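Local coordinates for Alpha/beta hydrolase fold protein (Sphaerobacter thermophilus, PDB 3R0V) that probably acts as a hydrolase of the alpha/beta hydrolase fold and holds a D-malate molecule in its pocket in the crystal, at residues L102-L114 and T199-V211. Numbering follows the deposited sequence.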
ATOM      1  N   LEU A 102      -3.945   2.877   7.099  1.00 11.24           N
ATOM      2  CA  LEU A 102      -4.246   3.994   7.995  1.00 10.94           C
ATOM      3  C   LEU A 102      -5.754   4.211   8.108  1.00 10.49           C
ATOM      4  O   LEU A 102      -6.272   4.408   9.204  1.00 12.20           O
ATOM      5  CB  LEU A 102      -3.530   5.277   7.535  1.00 10.35           C
ATOM      6  CG  LEU A 102      -2.010   5.271   7.708  1.00 10.66           C
ATOM      7  CD1 LEU A 102      -1.334   6.216   6.730  1.00 12.75           C
ATOM      8  CD2 LEU A 102      -1.651   5.650   9.146  1.00 14.94           C
ATOM      9  N   LEU A 103      -6.460   4.174   6.981  1.00 10.41           N
ATOM     10  CA  LEU A 103      -7.918   4.263   7.014  1.00 11.14           C
ATOM     11  C   LEU A 103      -8.514   3.135   7.852  1.00 11.05           C
ATOM     12  O   LEU A 103      -9.442   3.357   8.631  1.00 13.42           O
ATOM     13  CB  LEU A 103      -8.488   4.233   5.598  1.00 11.84           C
ATOM     14  CG  LEU A 103      -8.149   5.441   4.721  1.00 12.08           C
ATOM     15  CD1 LEU A 103      -8.615   5.140   3.311  1.00 13.95           C
ATOM     16  CD2 LEU A 103      -8.841   6.670   5.266  1.00 13.72           C
ATOM     17  N   ALA A 104      -7.983   1.926   7.696  1.00 11.64           N
ATOM     18  CA  ALA A 104      -8.502   0.774   8.437  1.00 11.97           C
ATOM     19  C   ALA A 104      -8.271   0.958   9.937  1.00 13.36           C
ATOM     20  O   ALA A 104      -9.149   0.661  10.756  1.00 13.41           O
ATOM     21  CB  ALA A 104      -7.847  -0.515   7.945  1.00 12.74           C
ATOM     22  N   ALA A 105      -7.094   1.449  10.297  1.00 12.71           N
ATOM     23  CA  ALA A 105      -6.772   1.704  11.698  1.00 12.94           C
ATOM     24  C   ALA A 105      -7.705   2.762  12.280  1.00 16.20           C
ATOM     25  O   ALA A 105      -8.223   2.605  13.384  1.00 16.18           O
ATOM     26  CB  ALA A 105      -5.317   2.129  11.834  1.00 11.79           C
ATOM     27  N   ALA A 106      -7.937   3.830  11.523  1.00 13.49           N
ATOM     28  CA  ALA A 106      -8.811   4.906  11.977  1.00 13.58           C
ATOM     29  C   ALA A 106     -10.254   4.427  12.097  1.00 16.98           C
ATOM     30  O   ALA A 106     -11.026   4.972  12.890  1.00 20.20           O
ATOM     31  CB  ALA A 106      -8.725   6.092  11.013  1.00 15.24           C
ATOM     32  N   SER A 107     -10.610   3.410  11.318  1.00 13.78           N
ATOM     33  CA  SER A 107     -11.963   2.867  11.327  1.00 13.83           C
ATOM     34  C   SER A 107     -12.181   1.872  12.450  1.00 17.59           C
ATOM     35  O   SER A 107     -13.298   1.395  12.640  1.00 20.29           O
ATOM     36  CB  SER A 107     -12.280   2.192   9.992  1.00 15.08           C
ATOM     37  OG  SER A 107     -12.234   3.126   8.926  1.00 22.65           O
ATOM     38  N   GLY A 108     -11.120   1.540  13.177  1.00 15.51           N
ATOM     39  CA  GLY A 108     -11.253   0.658  14.323  1.00 19.05           C
ATOM     40  C   GLY A 108     -10.945  -0.816  14.117  1.00 17.33           C
ATOM     41  O   GLY A 108     -11.290  -1.632  14.970  1.00 18.49           O
ATOM     42  N   LEU A 109     -10.312  -1.187  13.007  1.00 14.70           N
ATOM     43  CA  LEU A 109      -9.910  -2.590  12.862  1.00 14.64           C
ATOM     44  C   LEU A 109      -8.888  -2.970  13.931  1.00 11.95           C
ATOM     45  O   LEU A 109      -8.140  -2.110  14.415  1.00 14.11           O
ATOM     46  CB  LEU A 109      -9.327  -2.880  11.480  1.00 13.02           C
ATOM     47  CG  LEU A 109     -10.276  -2.853  10.277  1.00 17.86           C
ATOM     48  CD1 LEU A 109      -9.646  -3.579   9.101  1.00 17.19           C
ATOM     49  CD2 LEU A 109     -11.622  -3.457  10.600  1.00 24.37           C
ATOM     50  N   PRO A 110      -8.837  -4.268  14.286  1.00 12.46           N
ATOM     51  CA  PRO A 110      -7.915  -4.726  15.336  1.00 12.20           C
ATOM     52  C   PRO A 110      -6.476  -4.852  14.849  1.00 13.52           C
ATOM     53  O   PRO A 110      -5.909  -5.946  14.731  1.00 15.07           O
ATOM     54  CB  PRO A 110      -8.507  -6.079  15.751  1.00 13.64           C
ATOM     55  CG  PRO A 110      -9.234  -6.561  14.545  1.00 14.76           C
ATOM     56  CD  PRO A 110      -9.782  -5.320  13.872  1.00 14.39           C
ATOM     57  N   ILE A 111      -5.901  -3.693  14.544  1.00 12.71           N
ATOM     58  CA  ILE A 111      -4.496  -3.552  14.185  1.00 11.74           C
ATOM     59  C   ILE A 111      -3.754  -3.120  15.449  1.00 13.08           C
ATOM     60  O   ILE A 111      -4.061  -2.067  16.030  1.00 16.03           O
ATOM     61  CB  ILE A 111      -4.332  -2.489  13.070  1.00 12.37           C
ATOM     62  CG1 ILE A 111      -5.114  -2.927  11.823  1.00 12.30           C
ATOM     63  CG2 ILE A 111      -2.868  -2.284  12.723  1.00 11.76           C
ATOM     64  CD1 ILE A 111      -5.163  -1.901  10.697  1.00 13.48           C
ATOM     65  N   THR A 112      -2.794  -3.932  15.887  1.00 12.72           N
ATOM     66  CA  THR A 112      -2.171  -3.683  17.181  0.58 13.69           C
ATOM     67  C   THR A 112      -0.917  -2.807  17.094  1.00 12.75           C
ATOM     68  O   THR A 112      -0.629  -2.056  18.022  1.00 13.11           O
ATOM     69  CB  THR A 112      -1.868  -4.988  17.909  0.58 13.14           C
ATOM     70  OG1 THR A 112      -1.101  -5.839  17.051  0.58 14.36           O
ATOM     71  CG2 THR A 112      -3.168  -5.701  18.275  0.58 16.08           C
ATOM     72  N   ARG A 113      -0.186  -2.903  15.981  1.00 12.04           N
ATOM     73  CA  ARG A 113       0.952  -2.034  15.671  0.51 12.28           C
ATOM     74  C   ARG A 113       0.908  -1.791  14.171  1.00 11.01           C
ATOM     75  O   ARG A 113       0.569  -2.694  13.421  1.00 13.12           O
ATOM     76  CB  ARG A 113       2.280  -2.702  16.036  0.51 11.64           C
ATOM     77  CG  ARG A 113       2.430  -3.037  17.517  0.51 12.89           C
ATOM     78  CD  ARG A 113       3.809  -3.607  17.825  0.51 15.90           C
ATOM     79  NE  ARG A 113       4.004  -3.785  19.262  0.51 16.75           N
ATOM     80  CZ  ARG A 113       4.717  -2.960  20.022  0.51 23.88           C
ATOM     81  NH1 ARG A 113       5.322  -1.911  19.478  0.51 26.06           N
ATOM     82  NH2 ARG A 113       4.835  -3.190  21.324  0.51 25.79           N
ATOM     83  N   LEU A 114       1.263  -0.584  13.736  1.00 10.62           N
ATOM     84  CA  LEU A 114       1.149  -0.248  12.316  1.00 11.34           C
ATOM     85  C   LEU A 114       2.436   0.351  11.782  1.00 12.18           C
ATOM     86  O   LEU A 114       2.936   1.314  12.354  1.00 14.01           O
ATOM     87  CB  LEU A 114       0.013   0.756  12.120  1.00 11.95           C
ATOM     88  CG  LEU A 114      -0.176   1.310  10.701  1.00 13.02           C
ATOM     89  CD1 LEU A 114      -0.497   0.200   9.698  1.00 13.87           C
ATOM     90  CD2 LEU A 114      -1.266   2.378  10.690  1.00 16.94           C
ATOM     91  N   THR A 199      -6.453  14.445   8.514  1.00 12.81           N
ATOM     92  CA  THR A 199      -5.756  14.701   9.763  1.00 13.14           C
ATOM     93  C   THR A 199      -6.557  14.362  11.013  1.00 14.81           C
ATOM     94  O   THR A 199      -6.033  13.719  11.930  1.00 15.75           O
ATOM     95  CB  THR A 199      -5.323  16.169   9.831  1.00 15.65           C
ATOM     96  OG1 THR A 199      -4.392  16.424   8.777  1.00 17.96           O
ATOM     97  CG2 THR A 199      -4.686  16.487  11.180  1.00 18.98           C
ATOM     98  N   ALA A 200      -7.816  14.795  11.049  1.00 17.85           N
ATOM     99  CA  ALA A 200      -8.682  14.543  12.198  1.00 23.39           C
ATOM    100  C   ALA A 200      -8.753  13.053  12.498  1.00 18.64           C
ATOM    101  O   ALA A 200      -8.614  12.633  13.653  1.00 23.65           O
ATOM    102  CB  ALA A 200     -10.068  15.097  11.950  1.00 25.91           C
ATOM    103  N   ARG A 201      -8.951  12.251  11.458  1.00 15.82           N
ATOM    104  CA  ARG A 201      -9.040  10.804  11.632  1.00 14.85           C
ATOM    105  C   ARG A 201      -7.726  10.171  12.053  1.00 15.24           C
ATOM    106  O   ARG A 201      -7.689   9.341  12.963  1.00 18.37           O
ATOM    107  CB  ARG A 201      -9.511  10.140  10.348  1.00 16.25           C
ATOM    108  CG  ARG A 201     -10.888  10.587   9.917  1.00 19.54           C
ATOM    109  CD  ARG A 201     -11.416   9.643   8.867  1.00 20.89           C
ATOM    110  NE  ARG A 201     -11.773   8.360   9.465  1.00 24.84           N
ATOM    111  CZ  ARG A 201     -11.784   7.211   8.800  1.00 29.48           C
ATOM    112  NH1 ARG A 201     -11.444   7.186   7.519  1.00 31.33           N
ATOM    113  NH2 ARG A 201     -12.131   6.083   9.416  1.00 29.54           N
ATOM    114  N   PHE A 202      -6.635  10.549  11.395  1.00 13.57           N
ATOM    115  CA  PHE A 202      -5.364   9.919  11.696  1.00 14.04           C
ATOM    116  C   PHE A 202      -4.830  10.337  13.066  1.00 12.87           C
ATOM    117  O   PHE A 202      -4.143   9.556  13.722  1.00 14.61           O
ATOM    118  CB  PHE A 202      -4.337  10.164  10.577  1.00 11.96           C
ATOM    119  CG  PHE A 202      -4.681   9.491   9.255  1.00 12.39           C
ATOM    120  CD1 PHE A 202      -5.781   8.642   9.135  1.00 13.72           C
ATOM    121  CD2 PHE A 202      -3.873   9.692   8.140  1.00 12.99           C
ATOM    122  CE1 PHE A 202      -6.079   8.030   7.915  1.00 15.32           C
ATOM    123  CE2 PHE A 202      -4.157   9.077   6.933  1.00 14.09           C
ATOM    124  CZ  PHE A 202      -5.253   8.249   6.818  1.00 14.07           C
ATOM    125  N   ALA A 203      -5.162  11.542  13.515  1.00 15.87           N
ATOM    126  CA  ALA A 203      -4.763  11.957  14.862  1.00 18.25           C
ATOM    127  C   ALA A 203      -5.424  11.093  15.939  1.00 18.98           C
ATOM    128  O   ALA A 203      -4.959  11.064  17.078  1.00 21.41           O
ATOM    129  CB  ALA A 203      -5.077  13.419  15.082  1.00 19.02           C
ATOM    130  N   SER A 204      -6.476  10.369  15.561  1.00 16.01           N
ATOM    131  CA  SER A 204      -7.233   9.529  16.491  0.54 20.37           C
ATOM    132  C   SER A 204      -6.669   8.110  16.596  1.00 19.66           C
ATOM    133  O   SER A 204      -7.138   7.298  17.405  1.00 22.16           O
ATOM    134  CB  SER A 204      -8.712   9.476  16.088  0.54 22.29           C
ATOM    135  OG  SER A 204      -8.936   8.561  15.023  0.54 21.97           O
ATOM    136  N   ILE A 205      -5.671   7.803  15.770  1.00 15.82           N
ATOM    137  CA  ILE A 205      -5.021   6.512  15.827  1.00 15.80           C
ATOM    138  C   ILE A 205      -4.104   6.509  17.043  1.00 19.03           C
ATOM    139  O   ILE A 205      -3.187   7.321  17.146  1.00 21.20           O
ATOM    140  CB  ILE A 205      -4.205   6.231  14.552  1.00 14.18           C
ATOM    141  CG1 ILE A 205      -5.136   6.118  13.337  1.00 14.79           C
ATOM    142  CG2 ILE A 205      -3.375   4.960  14.719  1.00 15.48           C
ATOM    143  CD1 ILE A 205      -4.400   6.181  11.996  1.00 15.39           C
ATOM    144  N   SER A 206      -4.350   5.589  17.962  1.00 16.80           N
ATOM    145  CA  SER A 206      -3.620   5.587  19.219  1.00 17.56           C
ATOM    146  C   SER A 206      -2.533   4.517  19.300  1.00 22.17           C
ATOM    147  O   SER A 206      -1.721   4.528  20.225  1.00 30.20           O
ATOM    148  CB  SER A 206      -4.593   5.436  20.393  1.00 25.30           C
ATOM    149  OG  SER A 206      -5.346   4.248  20.253  1.00 31.99           O
ATOM    150  N   ILE A 207      -2.499   3.598  18.342  1.00 16.13           N
ATOM    151  CA  ILE A 207      -1.553   2.491  18.437  1.00 17.63           C
ATOM    152  C   ILE A 207      -0.136   2.896  18.023  1.00 12.57           C
ATOM    153  O   ILE A 207       0.051   3.885  17.303  1.00 17.40           O
ATOM    154  CB  ILE A 207      -1.982   1.295  17.584  1.00 20.24           C
ATOM    155  CG1 ILE A 207      -2.242   1.741  16.153  1.00 18.25           C
ATOM    156  CG2 ILE A 207      -3.228   0.636  18.176  1.00 20.48           C
ATOM    157  CD1 ILE A 207      -2.232   0.603  15.137  1.00 21.45           C
ATOM    158  N   PRO A 208       0.867   2.125  18.478  1.00 13.76           N
ATOM    159  CA  PRO A 208       2.249   2.385  18.061  1.00 13.56           C
ATOM    160  C   PRO A 208       2.339   2.356  16.537  1.00 13.21           C
ATOM    161  O   PRO A 208       1.876   1.408  15.904  1.00 13.21           O
ATOM    162  CB  PRO A 208       3.030   1.210  18.663  1.00 15.68           C
ATOM    163  CG  PRO A 208       2.170   0.713  19.823  1.00 17.92           C
ATOM    164  CD  PRO A 208       0.751   0.946  19.359  1.00 15.63           C
ATOM    165  N   THR A 209       2.949   3.390  15.970  1.00 12.71           N
ATOM    166  CA  THR A 209       3.016   3.534  14.522  1.00 12.24           C
ATOM    167  C   THR A 209       4.429   3.896  14.083  1.00 12.62           C
ATOM    168  O   THR A 209       5.150   4.625  14.769  1.00 15.20           O
ATOM    169  CB  THR A 209       2.008   4.596  14.024  1.00 13.85           C
ATOM    170  OG1 THR A 209       0.684   4.166  14.347  1.00 16.08           O
ATOM    171  CG2 THR A 209       2.085   4.777  12.508  1.00 15.13           C
ATOM    172  N   LEU A 210       4.816   3.359  12.934  1.00 11.32           N
ATOM    173  CA  LEU A 210       6.117   3.622  12.329  1.00 12.26           C
ATOM    174  C   LEU A 210       5.906   4.093  10.898  1.00 10.98           C
ATOM    175  O   LEU A 210       5.235   3.422  10.123  1.00 12.50           O
ATOM    176  CB  LEU A 210       6.943   2.344  12.345  1.00 13.37           C
ATOM    177  CG  LEU A 210       8.211   2.329  11.504  1.00 20.43           C
ATOM    178  CD1 LEU A 210       9.147   3.378  12.030  1.00 21.68           C
ATOM    179  CD2 LEU A 210       8.859   0.961  11.550  1.00 20.68           C
ATOM    180  N   VAL A 211       6.450   5.260  10.568  1.00 11.28           N
ATOM    181  CA  VAL A 211       6.321   5.815   9.231  1.00 11.95           C
ATOM    182  C   VAL A 211       7.703   5.817   8.604  1.00 12.95           C
ATOM    183  O   VAL A 211       8.642   6.367   9.182  1.00 13.45           O
ATOM    184  CB  VAL A 211       5.805   7.256   9.277  1.00 12.28           C
ATOM    185  CG1 VAL A 211       5.608   7.771   7.850  1.00 16.90           C
ATOM    186  CG2 VAL A 211       4.503   7.346  10.053  1.00 14.67           C
TER
HETATM  187  O   HOH W   1     -12.110   7.959  12.522  1.00 40.39           O
HETATM  188  O   HOH W   2     -10.094   6.204  15.622  1.00 40.52           O
HETATM  189  O   HOH W   3     -12.237   4.933   5.979  1.00 27.24           O
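A bend at chi3 (72°) swings the guanidinium of Arg201 over the CB of Ala106, and chi1 of -67° in Phe202, with CG beside its own backbone N, sets that ring against Leu102. The contact belongs to the alpha/beta hydrolase fold: helix 96-106, which follows the probable nucleophile elbow, packs on the turn from Phe202 to Ile205, and strand 209-213, next to last in the sheet, runs parallel to strand 111-117. Leu102 CB sits over one face of the Phe202 ring, 3.9 Å from its centroid, a CH-pi contact, while Ala106 CB meets the ring edge. Arg201 NH2 donates to Ser107 OG at 3.0 Å, the oxygen lying in the guanidinium plane; that hydroxyl in turn donates to Leu103 O. One water links Arg201 NE to Ala106 O. Further along, Ile207 CD1 touches both Ile111 CG2 and Leu114 CB, each 3.8 Å away. The strands join where Leu114 N donates to Pro208 O at 3.0 Å (N-H...O 166°) and Leu210 N to Leu114 O at 2.8 Å. A valine in place of Thr209 would probably leave Ile207 O without the hydroxyl that now donates to it, making the bend into the strand less firmly held. The side chain's other branch, Thr209 CG2, rests 3.6 Å from Leu114 O, the carbonyl that accepts from Leu210 N.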